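Local coordinates for protein arylesterase (Sulfolobus solfataricus, PDB 5L2P) that hydrolyses aromatic esters and aryl dialkyl phosphates such as paraoxon, acting as a broad-specificity serine esterase of the GDXG lipolytic family, at residues M79-G84 with I110-R115; A85-S90 with R115-Y120; T165-R170 with S238-A243; E249-R254 with N279-L284. All coordinates share one frame; numbering follows the deposited sequence.

Contact 1 of 4, residues M79-G84 with I110-R115; sequences MHFHGG and ISVDYR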
loop_
_atom_site.group_PDB
_atom_site.type_symbol
_atom_site.label_atom_id
_atom_site.label_comp_id
_atom_site.label_asym_id
_atom_site.label_seq_id
_atom_site.Cartn_x
_atom_site.Cartn_y
_atom_site.Cartn_z
ATOM N N MET A 79 26.591 16.282 13.947
ATOM C CA MET A 79 25.925 16.415 15.233
ATOM C C MET A 79 24.930 15.280 15.369
ATOM O O MET A 79 24.065 15.097 14.499
ATOM C CB MET A 79 25.178 17.716 15.336
ATOM C CG MET A 79 26.024 18.957 15.167
ATOM S SD MET A 79 27.240 19.168 16.448
ATOM C CE MET A 79 26.256 19.206 17.925
ATOM N N HIS A 80 25.034 14.541 16.475
ATOM C CA HIS A 80 24.207 13.370 16.669
ATOM C C HIS A 80 23.264 13.583 17.855
ATOM O O HIS A 80 23.707 13.796 18.969
ATOM C CB HIS A 80 25.099 12.153 16.901
ATOM C CG HIS A 80 24.340 10.875 17.139
ATOM N ND1 HIS A 80 24.928 9.753 17.685
ATOM C CD2 HIS A 80 23.042 10.544 16.916
ATOM C CE1 HIS A 80 24.037 8.784 17.782
ATOM N NE2 HIS A 80 22.884 9.236 17.315
ATOM N N PHE A 81 21.963 13.527 17.590
ATOM C CA PHE A 81 20.956 13.624 18.616
ATOM C C PHE A 81 20.310 12.254 18.787
ATOM O O PHE A 81 19.774 11.699 17.803
ATOM C CB PHE A 81 19.911 14.649 18.209
ATOM C CG PHE A 81 20.476 15.953 17.681
ATOM C CD1 PHE A 81 21.519 16.574 18.314
ATOM C CD2 PHE A 81 19.923 16.556 16.584
ATOM C CE1 PHE A 81 22.012 17.784 17.867
ATOM C CE2 PHE A 81 20.401 17.786 16.114
ATOM C CZ PHE A 81 21.473 18.388 16.755
ATOM N N HIS A 82 20.377 11.685 20.002
ATOM C CA HIS A 82 19.794 10.362 20.257
ATOM C C HIS A 82 18.277 10.384 20.259
ATOM O O HIS A 82 17.674 11.432 20.398
ATOM C CB HIS A 82 20.293 9.797 21.610
ATOM C CG HIS A 82 19.794 10.559 22.801
ATOM N ND1 HIS A 82 18.581 10.298 23.388
ATOM C CD2 HIS A 82 20.335 11.590 23.499
ATOM C CE1 HIS A 82 18.395 11.129 24.405
ATOM N NE2 HIS A 82 19.445 11.916 24.496
ATOM N N GLY A 83 17.669 9.218 20.107
ATOM C CA GLY A 83 16.220 9.056 20.221
ATOM C C GLY A 83 15.795 8.637 21.638
ATOM O O GLY A 83 16.574 8.743 22.591
ATOM N N GLY A 84 14.568 8.145 21.762
ATOM C CA GLY A 84 13.993 7.792 23.042
ATOM C C GLY A 84 12.735 8.574 23.400
ATOM O O GLY A 84 12.454 8.807 24.595
ATOM N N ILE A 110 29.791 14.564 17.238
ATOM C CA ILE A 110 29.475 15.094 18.565
ATOM C C ILE A 110 28.054 14.695 18.956
ATOM O O ILE A 110 27.070 15.106 18.314
ATOM C CB ILE A 110 29.599 16.628 18.622
ATOM C CG1 ILE A 110 31.037 17.033 18.322
ATOM C CG2 ILE A 110 29.129 17.167 19.971
ATOM C CD1 ILE A 110 31.257 18.541 18.282
ATOM N N SER A 111 27.955 13.895 20.016
ATOM C CA SER A 111 26.675 13.413 20.500
ATOM C C SER A 111 26.213 14.343 21.629
ATOM O O SER A 111 27.030 14.739 22.477
ATOM C CB SER A 111 26.849 11.998 21.007
ATOM O OG SER A 111 25.617 11.416 21.368
ATOM N N VAL A 112 24.928 14.703 21.639
ATOM C CA VAL A 112 24.404 15.656 22.614
ATOM C C VAL A 112 23.431 15.009 23.625
ATOM O O VAL A 112 22.518 14.258 23.227
ATOM C CB VAL A 112 23.686 16.813 21.909
ATOM C CG1 VAL A 112 23.325 17.924 22.900
ATOM C CG2 VAL A 112 24.546 17.366 20.775
ATOM N N ASP A 113 23.632 15.281 24.908
ATOM C CA ASP A 113 22.661 14.914 25.962
ATOM C C ASP A 113 21.662 16.023 26.250
ATOM O O ASP A 113 21.729 16.651 27.295
ATOM C CB ASP A 113 23.383 14.547 27.277
ATOM C CG ASP A 113 23.459 13.084 27.513
ATOM O OD1 ASP A 113 22.721 12.304 26.853
ATOM O OD2 ASP A 113 24.252 12.735 28.390
ATOM N N TYR A 114 20.746 16.256 25.318
ATOM C CA TYR A 114 19.727 17.295 25.479
ATOM C C TYR A 114 18.804 16.935 26.620
ATOM O O TYR A 114 18.619 15.770 26.951
ATOM C CB TYR A 114 18.928 17.507 24.158
ATOM C CG TYR A 114 18.282 16.254 23.621
ATOM C CD1 TYR A 114 17.025 15.857 24.067
ATOM C CD2 TYR A 114 18.936 15.448 22.691
ATOM C CE1 TYR A 114 16.437 14.697 23.606
ATOM C CE2 TYR A 114 18.345 14.279 22.205
ATOM C CZ TYR A 114 17.103 13.910 22.666
ATOM O OH TYR A 114 16.503 12.784 22.199
ATOM N N ARG A 115 18.194 17.955 27.206
ATOM C CA ARG A 115 17.269 17.740 28.329
ATOM C C ARG A 115 15.973 17.088 27.890
ATOM O O ARG A 115 15.436 17.413 26.825
ATOM C CB ARG A 115 16.974 19.049 29.051
ATOM C CG ARG A 115 18.107 19.512 29.931
ATOM C CD ARG A 115 17.826 20.892 30.492
ATOM N NE ARG A 115 18.076 21.926 29.523
ATOM C CZ ARG A 115 17.977 23.235 29.747
ATOM N NH1 ARG A 115 17.646 23.690 30.928
ATOM N NH2 ARG A 115 18.231 24.092 28.767
#
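I110 begins the pairing with M79 and H80. Its carbonyl O accepts from H80 N at 2.8 Å. Its CG2 lies 4.1 Å from M79 CE, because the M79 chain bends twice and brings its methyl over strand 110-112. S111 is the parallel partner of H80, on the face opposite to I110 and V112. The H80 ring nitrogens are bound by S98 and E94. V112 N donates to H80 O at 3.1 Å. V112 CG2 serves two residues: M79 CE meets it at 3.8 Å, and F81 CE1 brings the ring edge to it at 3.9 Å. D113 OD1 is held by I91 N. Y114 has CG between its backbone N and carbonyl carbon (chi1 56°), which turns its ring against H82. The rings form an offset stack with centroids 4.3 Å apart and planes 11° apart. Y114 OH also donates to H82 O at 2.5 Å, from above the carbonyl plane. H82, G83 and G84 probably help form the oxyanion hole, by analogy with relatives. The two strands belong to a beta-alpha-beta unit with helix 95-105. Strands 150-155 and 61-68 flank the pair, and F81 and Y114 pack on helices 157-171 and 124-138.

Contact 2 of 4, residues A85-S90 with R115-Y120; sequences AWILGS and RLAPEY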
loop_
_atom_site.group_PDB
_atom_site.type_symbol
_atom_site.label_atom_id
_atom_site.label_comp_id
_atom_site.label_asym_id
_atom_site.label_seq_id
_atom_site.Cartn_x
_atom_site.Cartn_y
_atom_site.Cartn_z
ATOM N N ALA A 85 11.968 8.986 22.382
ATOM C CA ALA A 85 10.656 9.576 22.589
ATOM C C ALA A 85 10.648 10.792 23.509
ATOM O O ALA A 85 9.674 11.037 24.243
ATOM C CB ALA A 85 9.702 8.533 23.106
ATOM N N TRP A 86 11.719 11.579 23.435
ATOM C CA TRP A 86 11.866 12.801 24.227
ATOM C C TRP A 86 11.901 12.571 25.759
ATOM O O TRP A 86 12.060 13.547 26.486
ATOM C CB TRP A 86 10.768 13.817 23.894
ATOM C CG TRP A 86 10.578 14.139 22.468
ATOM C CD1 TRP A 86 11.401 14.895 21.670
ATOM C CD2 TRP A 86 9.488 13.755 21.650
ATOM N NE1 TRP A 86 10.889 14.995 20.384
ATOM C CE2 TRP A 86 9.704 14.316 20.348
ATOM C CE3 TRP A 86 8.356 13.004 21.871
ATOM C CZ2 TRP A 86 8.808 14.132 19.287
ATOM C CZ3 TRP A 86 7.471 12.825 20.826
ATOM C CH2 TRP A 86 7.698 13.390 19.549
ATOM N N ILE A 87 11.778 11.314 26.218
ATOM C CA ILE A 87 11.673 11.012 27.643
ATOM C C ILE A 87 12.749 10.067 28.185
ATOM O O ILE A 87 12.878 9.899 29.395
ATOM C CB ILE A 87 10.301 10.430 27.992
ATOM C CG1 ILE A 87 10.000 9.162 27.200
ATOM C CG2 ILE A 87 9.216 11.466 27.752
ATOM C CD1 ILE A 87 8.737 8.440 27.688
ATOM N N LEU A 88 13.506 9.428 27.292
ATOM C CA LEU A 88 14.617 8.588 27.695
ATOM C C LEU A 88 15.698 8.547 26.626
ATOM O O LEU A 88 15.639 9.266 25.665
ATOM C CB LEU A 88 14.132 7.192 28.053
ATOM C CG LEU A 88 13.388 6.354 27.014
ATOM C CD1 LEU A 88 14.307 5.625 26.030
ATOM C CD2 LEU A 88 12.577 5.339 27.829
ATOM N N GLY A 89 16.728 7.733 26.850
ATOM C CA GLY A 89 17.895 7.670 25.989
ATOM C C GLY A 89 18.963 8.663 26.412
ATOM O O GLY A 89 18.735 9.555 27.242
ATOM N N SER A 90 20.132 8.523 25.807
ATOM C CA SER A 90 21.259 9.389 26.131
ATOM C C SER A 90 22.380 9.190 25.112
ATOM O O SER A 90 22.229 8.431 24.145
ATOM C CB SER A 90 21.812 9.076 27.559
ATOM O OG SER A 90 22.380 7.784 27.601
ATOM N N ARG A 115 18.194 17.955 27.206
ATOM C CA ARG A 115 17.269 17.740 28.329
ATOM C C ARG A 115 15.973 17.088 27.890
ATOM O O ARG A 115 15.436 17.413 26.825
ATOM C CB ARG A 115 16.974 19.049 29.051
ATOM C CG ARG A 115 18.107 19.512 29.931
ATOM C CD ARG A 115 17.826 20.892 30.492
ATOM N NE ARG A 115 18.076 21.926 29.523
ATOM C CZ ARG A 115 17.977 23.235 29.747
ATOM N NH1 ARG A 115 17.646 23.690 30.928
ATOM N NH2 ARG A 115 18.231 24.092 28.767
ATOM N N LEU A 116 15.467 16.212 28.754
ATOM C CA LEU A 116 14.349 15.333 28.457
ATOM C C LEU A 116 13.069 15.685 29.220
ATOM O O LEU A 116 13.117 16.293 30.309
ATOM C CB LEU A 116 14.722 13.886 28.810
ATOM C CG LEU A 116 15.998 13.338 28.164
ATOM C CD1 LEU A 116 16.244 11.919 28.623
ATOM C CD2 LEU A 116 15.910 13.390 26.647
ATOM N N ALA A 117 11.925 15.299 28.641
ATOM C CA ALA A 117 10.638 15.361 29.335
ATOM C C ALA A 117 10.481 14.127 30.229
ATOM O O ALA A 117 11.207 13.148 30.050
ATOM C CB ALA A 117 9.515 15.412 28.331
ATOM N N PRO A 118 9.561 14.162 31.213
ATOM C CA PRO A 118 8.673 15.251 31.611
ATOM C C PRO A 118 9.318 16.411 32.405
ATOM O O PRO A 118 8.644 17.398 32.675
ATOM C CB PRO A 118 7.657 14.531 32.505
ATOM C CG PRO A 118 8.446 13.485 33.186
ATOM C CD PRO A 118 9.439 13.015 32.143
ATOM N N GLU A 119 10.591 16.307 32.753
ATOM C CA GLU A 119 11.245 17.353 33.538
ATOM C C GLU A 119 11.290 18.643 32.719
ATOM O O GLU A 119 10.945 19.696 33.206
ATOM C CB GLU A 119 12.671 16.935 33.938
ATOM C CG GLU A 119 12.721 15.733 34.881
ATOM C CD GLU A 119 12.832 14.380 34.170
ATOM O OE1 GLU A 119 12.419 14.263 32.981
ATOM O OE2 GLU A 119 13.291 13.409 34.811
ATOM N N TYR A 120 11.732 18.551 31.476
ATOM C CA TYR A 120 11.840 19.705 30.596
ATOM C C TYR A 120 11.013 19.461 29.343
ATOM O O TYR A 120 11.299 18.556 28.544
ATOM C CB TYR A 120 13.284 19.944 30.218
ATOM C CG TYR A 120 14.148 20.262 31.402
ATOM C CD1 TYR A 120 14.799 19.230 32.113
ATOM C CD2 TYR A 120 14.316 21.578 31.835
ATOM C CE1 TYR A 120 15.604 19.509 33.194
ATOM C CE2 TYR A 120 15.115 21.864 32.931
ATOM C CZ TYR A 120 15.767 20.832 33.601
ATOM O OH TYR A 120 16.576 21.116 34.688
#
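L116 reaches across to W86, L88 and G89 with its isobutyl group. Its CG is anti to its own carbonyl carbon (chi1 -55°), and the chain runs on extended to CD1. That methyl meets main chain, 3.8 Å from L88 CA and 3.7 Å from G89 O. The other branch, CD2, lies 3.9 Å from W86 O. A117 N donates to the same oxygen, W86 O, at 2.8 Å, nearly along the C=O axis. One carbonyl therefore takes a hydrogen bond and is lined by leucine carbons. I87 sends CG1 into the position between its backbone N and carbonyl carbon (chi1 58°). This places CG2 beside the backbone N, where it touches A117 CB at 4.0 Å. I87 CA also makes a CH...O contact of 3.3 Å with A117 O. The peptide bond between A117 and P118 is cis. The W86 indole leads away from R115-Y120. Its NE1 is bonded to N160, and its ring stacks on Y217 and meets F185 edge-to-face. One backbone hydrogen bond, one CH...O contact and aliphatic packing join the two loops. With a single conventional hydrogen bond between them, their fit rests mainly on the shape of L116, I87 and A117. The polar main-chain atoms I87 O and G89 N are met instead by R31 and N35 of helix 27-39.

Contact 3 of 4, residues T165-R170 with S238-A243; sequences TSLLAR and SNLPQA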
loop_
_atom_site.group_PDB
_atom_site.type_symbol
_atom_site.label_atom_id
_atom_site.label_comp_id
_atom_site.label_asym_id
_atom_site.label_seq_id
_atom_site.Cartn_x
_atom_site.Cartn_y
_atom_site.Cartn_z
ATOM N N THR A 165 15.527 21.354 14.145
ATOM C CA THR A 165 16.767 22.098 14.077
ATOM C C THR A 165 17.012 22.756 12.753
ATOM O O THR A 165 17.616 23.816 12.693
ATOM C CB THR A 165 17.916 21.088 14.258
ATOM O OG1 THR A 165 17.955 20.666 15.631
ATOM C CG2 THR A 165 19.257 21.612 13.847
ATOM N N SER A 166 16.657 22.061 11.687
ATOM C CA SER A 166 16.853 22.575 10.328
ATOM C C SER A 166 15.995 23.816 10.087
ATOM O O SER A 166 16.409 24.724 9.382
ATOM C CB SER A 166 16.479 21.517 9.300
ATOM O OG SER A 166 17.409 20.455 9.304
ATOM N N LEU A 167 14.806 23.842 10.681
ATOM C CA LEU A 167 13.938 25.008 10.593
ATOM C C LEU A 167 14.475 26.203 11.356
ATOM O O LEU A 167 14.384 27.346 10.869
ATOM C CB LEU A 167 12.548 24.676 11.129
ATOM C CG LEU A 167 11.752 23.597 10.381
ATOM C CD1 LEU A 167 10.435 23.297 11.104
ATOM C CD2 LEU A 167 11.504 24.101 8.976
ATOM N N LEU A 168 15.022 25.955 12.556
ATOM C CA LEU A 168 15.698 26.990 13.325
ATOM C C LEU A 168 16.951 27.460 12.608
ATOM O O LEU A 168 17.293 28.646 12.659
ATOM C CB LEU A 168 16.095 26.480 14.700
ATOM C CG LEU A 168 14.984 26.330 15.722
ATOM C CD1 LEU A 168 15.545 25.817 17.027
ATOM C CD2 LEU A 168 14.312 27.657 15.974
ATOM N N ALA A 169 17.646 26.531 11.963
ATOM C CA ALA A 169 18.888 26.865 11.272
ATOM C C ALA A 169 18.593 27.825 10.137
ATOM O O ALA A 169 19.328 28.778 9.909
ATOM C CB ALA A 169 19.564 25.614 10.725
ATOM N N ARG A 170 17.480 27.580 9.449
ATOM C CA ARG A 170 17.043 28.427 8.356
ATOM C C ARG A 170 16.585 29.797 8.846
ATOM O O ARG A 170 16.944 30.806 8.264
ATOM C CB ARG A 170 15.929 27.745 7.568
ATOM C CG ARG A 170 15.518 28.509 6.334
ATOM C CD ARG A 170 14.350 27.825 5.650
ATOM N NE ARG A 170 13.155 27.855 6.485
ATOM C CZ ARG A 170 12.035 27.197 6.219
ATOM N NH1 ARG A 170 11.942 26.411 5.159
ATOM N NH2 ARG A 170 11.005 27.307 7.035
ATOM N N SER A 238 11.319 24.674 1.986
ATOM C CA SER A 238 12.412 24.918 1.028
ATOM C C SER A 238 13.615 25.532 1.743
ATOM O O SER A 238 13.499 25.976 2.876
ATOM C CB SER A 238 11.944 25.856 -0.083
ATOM O OG SER A 238 11.711 27.169 0.431
ATOM N N ASN A 239 14.752 25.599 1.044
ATOM C CA ASN A 239 15.995 26.157 1.580
ATOM C C ASN A 239 16.432 25.471 2.870
ATOM O O ASN A 239 16.964 26.089 3.777
ATOM C CB ASN A 239 15.855 27.667 1.806
ATOM C CG ASN A 239 15.725 28.441 0.513
ATOM O OD1 ASN A 239 16.321 28.087 -0.510
ATOM N ND2 ASN A 239 14.972 29.541 0.565
ATOM N N LEU A 240 16.175 24.180 2.936
ATOM C CA LEU A 240 16.611 23.368 4.010
ATOM C C LEU A 240 17.757 22.532 3.483
ATOM O O LEU A 240 17.922 22.400 2.269
ATOM C CB LEU A 240 15.470 22.479 4.518
ATOM C CG LEU A 240 14.371 23.203 5.288
ATOM C CD1 LEU A 240 13.311 22.192 5.682
ATOM C CD2 LEU A 240 14.902 23.874 6.540
ATOM N N PRO A 241 18.544 21.937 4.406
ATOM C CA PRO A 241 19.714 21.212 3.951
ATOM C C PRO A 241 19.352 19.952 3.159
ATOM O O PRO A 241 18.319 19.335 3.384
ATOM C CB PRO A 241 20.480 20.891 5.254
ATOM C CG PRO A 241 19.592 21.222 6.365
ATOM C CD PRO A 241 18.499 22.093 5.871
ATOM N N GLN A 242 20.228 19.594 2.250
ATOM C CA GLN A 242 20.167 18.312 1.579
ATOM C C GLN A 242 19.887 17.175 2.598
ATOM O O GLN A 242 20.590 17.058 3.648
ATOM C CB GLN A 242 21.521 18.121 0.880
ATOM C CG GLN A 242 21.713 16.818 0.141
ATOM C CD GLN A 242 23.087 16.741 -0.519
ATOM O OE1 GLN A 242 23.966 17.581 -0.258
ATOM N NE2 GLN A 242 23.274 15.741 -1.390
ATOM N N ALA A 243 18.902 16.331 2.290
ATOM C CA ALA A 243 18.406 15.344 3.247
ATOM C C ALA A 243 18.612 13.881 2.871
ATOM O O ALA A 243 18.481 13.508 1.724
ATOM C CB ALA A 243 16.933 15.580 3.505
#
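R170 and L240 approach each other from the helix and the loop. L240 CG lies 4.0 Å from R170 NH1, placed obliquely to the guanidinium. The R170 chain leaves with CG anti to the backbone N (chi1 -174°), then bends at chi3 (65°). The bend turns the guanidinium toward S238. There NH1 donates to S238 O at 2.8 Å. The bond lies in the carbonyl plane and close to the guanidinium plane. NH1 also bonds D236 O, so two carbonyls hold this end. Further back, R170 CD lies 4.1 Å from N239 CB. L240 CD2 sits against the helix backbone, 3.3 Å from S166 O, with S166 CB and L167 CD2 beside it. The two leucines meet by their methyl branches. The P241 ring lies next to L240, with CG 3.7 Å from S166 OG. That hydroxyl is bonded to V162 O, one turn earlier in the helix. A methionine in place of R170 would probably leave the S238 and D236 carbonyls without their donor and let the loop shift. Behind the contact, L240 also packs on Y260 and L264 of helix 254-266. In the alpha/beta hydrolase fold this contact joins the C-terminal half of helix 157-171, which follows S156, the inferred nucleophile, to the loop entering strand 242-248.

Contact 4 of 4, residues E249-R254 with N279-L284; sequences EYDPLR and NVHAFL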
loop_
_atom_site.group_PDB
_atom_site.type_symbol
_atom_site.label_atom_id
_atom_site.label_comp_id
_atom_site.label_asym_id
_atom_site.label_seq_id
_atom_site.Cartn_x
_atom_site.Cartn_y
_atom_site.Cartn_z
ATOM N N GLU A 249 9.900 -0.446 7.123
ATOM C CA GLU A 249 8.617 -0.932 6.612
ATOM C C GLU A 249 7.545 -1.171 7.668
ATOM O O GLU A 249 6.370 -0.793 7.484
ATOM C CB GLU A 249 8.843 -2.202 5.776
ATOM C CG GLU A 249 7.618 -2.802 5.135
ATOM C CD GLU A 249 7.942 -4.049 4.366
ATOM O OE1 GLU A 249 9.099 -4.525 4.533
ATOM O OE2 GLU A 249 7.059 -4.543 3.574
ATOM N N TYR A 250 7.907 -1.799 8.770
ATOM C CA TYR A 250 6.904 -2.143 9.808
ATOM C C TYR A 250 7.046 -1.240 11.036
ATOM O O TYR A 250 7.074 -1.691 12.171
ATOM C CB TYR A 250 7.026 -3.626 10.150
ATOM C CG TYR A 250 6.668 -4.468 8.956
ATOM C CD1 TYR A 250 5.357 -4.523 8.478
ATOM C CD2 TYR A 250 7.647 -5.149 8.267
ATOM C CE1 TYR A 250 5.047 -5.261 7.357
ATOM C CE2 TYR A 250 7.333 -5.908 7.157
ATOM C CZ TYR A 250 6.028 -5.955 6.713
ATOM O OH TYR A 250 5.680 -6.671 5.610
ATOM N N ASP A 251 7.138 0.052 10.750
ATOM C CA ASP A 251 7.277 1.115 11.696
ATOM C C ASP A 251 6.035 1.966 11.565
ATOM O O ASP A 251 5.646 2.323 10.459
ATOM C CB ASP A 251 8.508 1.917 11.317
ATOM C CG ASP A 251 8.827 3.063 12.297
ATOM O OD1 ASP A 251 7.951 3.483 13.094
ATOM O OD2 ASP A 251 9.993 3.537 12.227
ATOM N N PRO A 252 5.386 2.289 12.685
ATOM C CA PRO A 252 4.195 3.142 12.554
ATOM C C PRO A 252 4.497 4.537 11.993
ATOM O O PRO A 252 3.632 5.163 11.434
ATOM C CB PRO A 252 3.632 3.197 13.988
ATOM C CG PRO A 252 4.775 2.828 14.859
ATOM C CD PRO A 252 5.581 1.846 14.061
ATOM N N LEU A 253 5.713 5.009 12.139
ATOM C CA LEU A 253 6.107 6.343 11.719
ATOM C C LEU A 253 6.591 6.340 10.275
ATOM O O LEU A 253 7.054 7.390 9.789
ATOM C CB LEU A 253 7.256 6.889 12.620
ATOM C CG LEU A 253 7.047 6.921 14.128
ATOM C CD1 LEU A 253 8.303 7.451 14.814
ATOM C CD2 LEU A 253 5.838 7.762 14.507
ATOM N N ARG A 254 6.535 5.177 9.610
ATOM C CA ARG A 254 7.027 5.053 8.231
ATOM C C ARG A 254 6.445 6.084 7.286
ATOM O O ARG A 254 7.174 6.764 6.582
ATOM C CB ARG A 254 6.738 3.658 7.702
ATOM C CG ARG A 254 7.242 3.344 6.289
ATOM C CD ARG A 254 6.613 2.052 5.752
ATOM N NE ARG A 254 5.208 2.255 5.409
ATOM C CZ ARG A 254 4.320 1.302 5.219
ATOM N NH1 ARG A 254 4.658 0.037 5.347
ATOM N NH2 ARG A 254 3.071 1.633 4.886
ATOM N N ASN A 279 11.911 -4.713 8.657
ATOM C CA ASN A 279 12.412 -4.150 9.879
ATOM C C ASN A 279 11.434 -3.266 10.555
ATOM O O ASN A 279 10.568 -2.694 9.916
ATOM C CB ASN A 279 13.704 -3.398 9.657
ATOM C CG ASN A 279 14.916 -4.328 9.598
ATOM O OD1 ASN A 279 15.627 -4.549 10.603
ATOM N ND2 ASN A 279 15.092 -4.943 8.461
ATOM N N VAL A 280 11.556 -3.230 11.881
ATOM C CA VAL A 280 10.680 -2.434 12.707
ATOM C C VAL A 280 11.389 -1.134 13.029
ATOM O O VAL A 280 12.477 -0.880 12.553
ATOM C CB VAL A 280 10.235 -3.202 13.976
ATOM C CG1 VAL A 280 9.478 -4.469 13.574
ATOM C CG2 VAL A 280 11.408 -3.486 14.915
ATOM N N HIS A 281 10.742 -0.297 13.810
ATOM C CA HIS A 281 11.281 1.008 14.153
ATOM C C HIS A 281 12.700 0.927 14.707
ATOM O O HIS A 281 12.996 0.136 15.605
ATOM C CB HIS A 281 10.362 1.667 15.165
ATOM C CG HIS A 281 10.847 2.986 15.660
ATOM N ND1 HIS A 281 10.792 4.139 14.908
ATOM C CD2 HIS A 281 11.391 3.339 16.847
ATOM C CE1 HIS A 281 11.274 5.146 15.611
ATOM N NE2 HIS A 281 11.659 4.685 16.788
ATOM N N ALA A 282 13.569 1.751 14.134
ATOM C CA ALA A 282 14.985 1.863 14.574
ATOM C C ALA A 282 15.826 0.590 14.351
ATOM O O ALA A 282 16.917 0.503 14.822
ATOM C CB ALA A 282 15.040 2.338 16.001
ATOM N N PHE A 283 15.304 -0.361 13.593
ATOM C CA PHE A 283 16.010 -1.593 13.246
ATOM C C PHE A 283 16.329 -2.447 14.469
ATOM O O PHE A 283 17.286 -3.187 14.493
ATOM C CB PHE A 283 17.247 -1.289 12.390
ATOM C CG PHE A 283 17.022 -0.167 11.395
ATOM C CD1 PHE A 283 16.098 -0.282 10.378
ATOM C CD2 PHE A 283 17.699 1.039 11.521
ATOM C CE1 PHE A 283 15.862 0.754 9.486
ATOM C CE2 PHE A 283 17.466 2.086 10.641
ATOM C CZ PHE A 283 16.541 1.940 9.619
ATOM N N LEU A 284 15.463 -2.366 15.474
ATOM C CA LEU A 284 15.601 -3.132 16.693
ATOM C C LEU A 284 15.443 -4.616 16.457
ATOM O O LEU A 284 14.578 -5.047 15.689
ATOM C CB LEU A 284 14.599 -2.626 17.724
ATOM C CG LEU A 284 15.159 -1.333 18.339
ATOM C CD1 LEU A 284 14.045 -0.358 18.710
ATOM C CD2 LEU A 284 16.083 -1.614 19.542
#
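D251 and H281 make the main polar contact. H281 ND1 donates to D251 OD2 at 2.9 Å. The oxygen lies near the plane of the imidazole, while the donor sits above the carboxylate plane. The two planes are 81° apart. D251 CG stands anti to its backbone N (chi1 -177°), which carries the carboxylate across to the ring. The other oxygen, OD1, accepts from L253 N at 2.9 Å, a capping bond at the turn into helix 254-266. The carboxylate thus accepts from both H281 ND1 and L253 N. With an alanine here in place of D251, H281 ND1 would probably lose its acceptor, the ring would be freer to turn, and L253 N would lose its capping partner. Backbone bonding adds Y250 N to N279 O at 3.0 Å. Within E249-R254, R254 N donates to D251 O and closes a type I turn. The apolar contacts are few. L253 CD1 lies 3.8 Å from H281 CE1, and Y250 CB is 4.3 Å from V280 CG1. E249 OE1 accepts from G278 N, and its OE2 forms a salt bridge with R197 of a neighbouring subunit. On its far side H281 NE2 is hydrogen-bonded to S156 OG. Together S156, H281 and D251 form the inferred Ser-His-Asp catalytic triad of the alpha/beta hydrolase fold, with the acid and the histidine carried on loops near the sheet.

Contacts 1 and 4 are buried, while contacts 2 and 3 are only partly so. Contact 1 is paired sheet strands with a ring stack. Contact 2 continues from it, sharing R115, and the H82 ring of contact 1 packs on G89 of contact 2. Contact 3 reaches the same sheet about 18 Å away between centres, and F81 touches T165 there. It joins a helix to a loop with one arginine bond and aliphatic packing, away from the active site. In contact 4 a carboxylate and an imidazole carry the contact. Contacts 1 and 4 bring the probable oxyanion-hole motif and the inferred catalytic D251-H281 pair to the same region around S156.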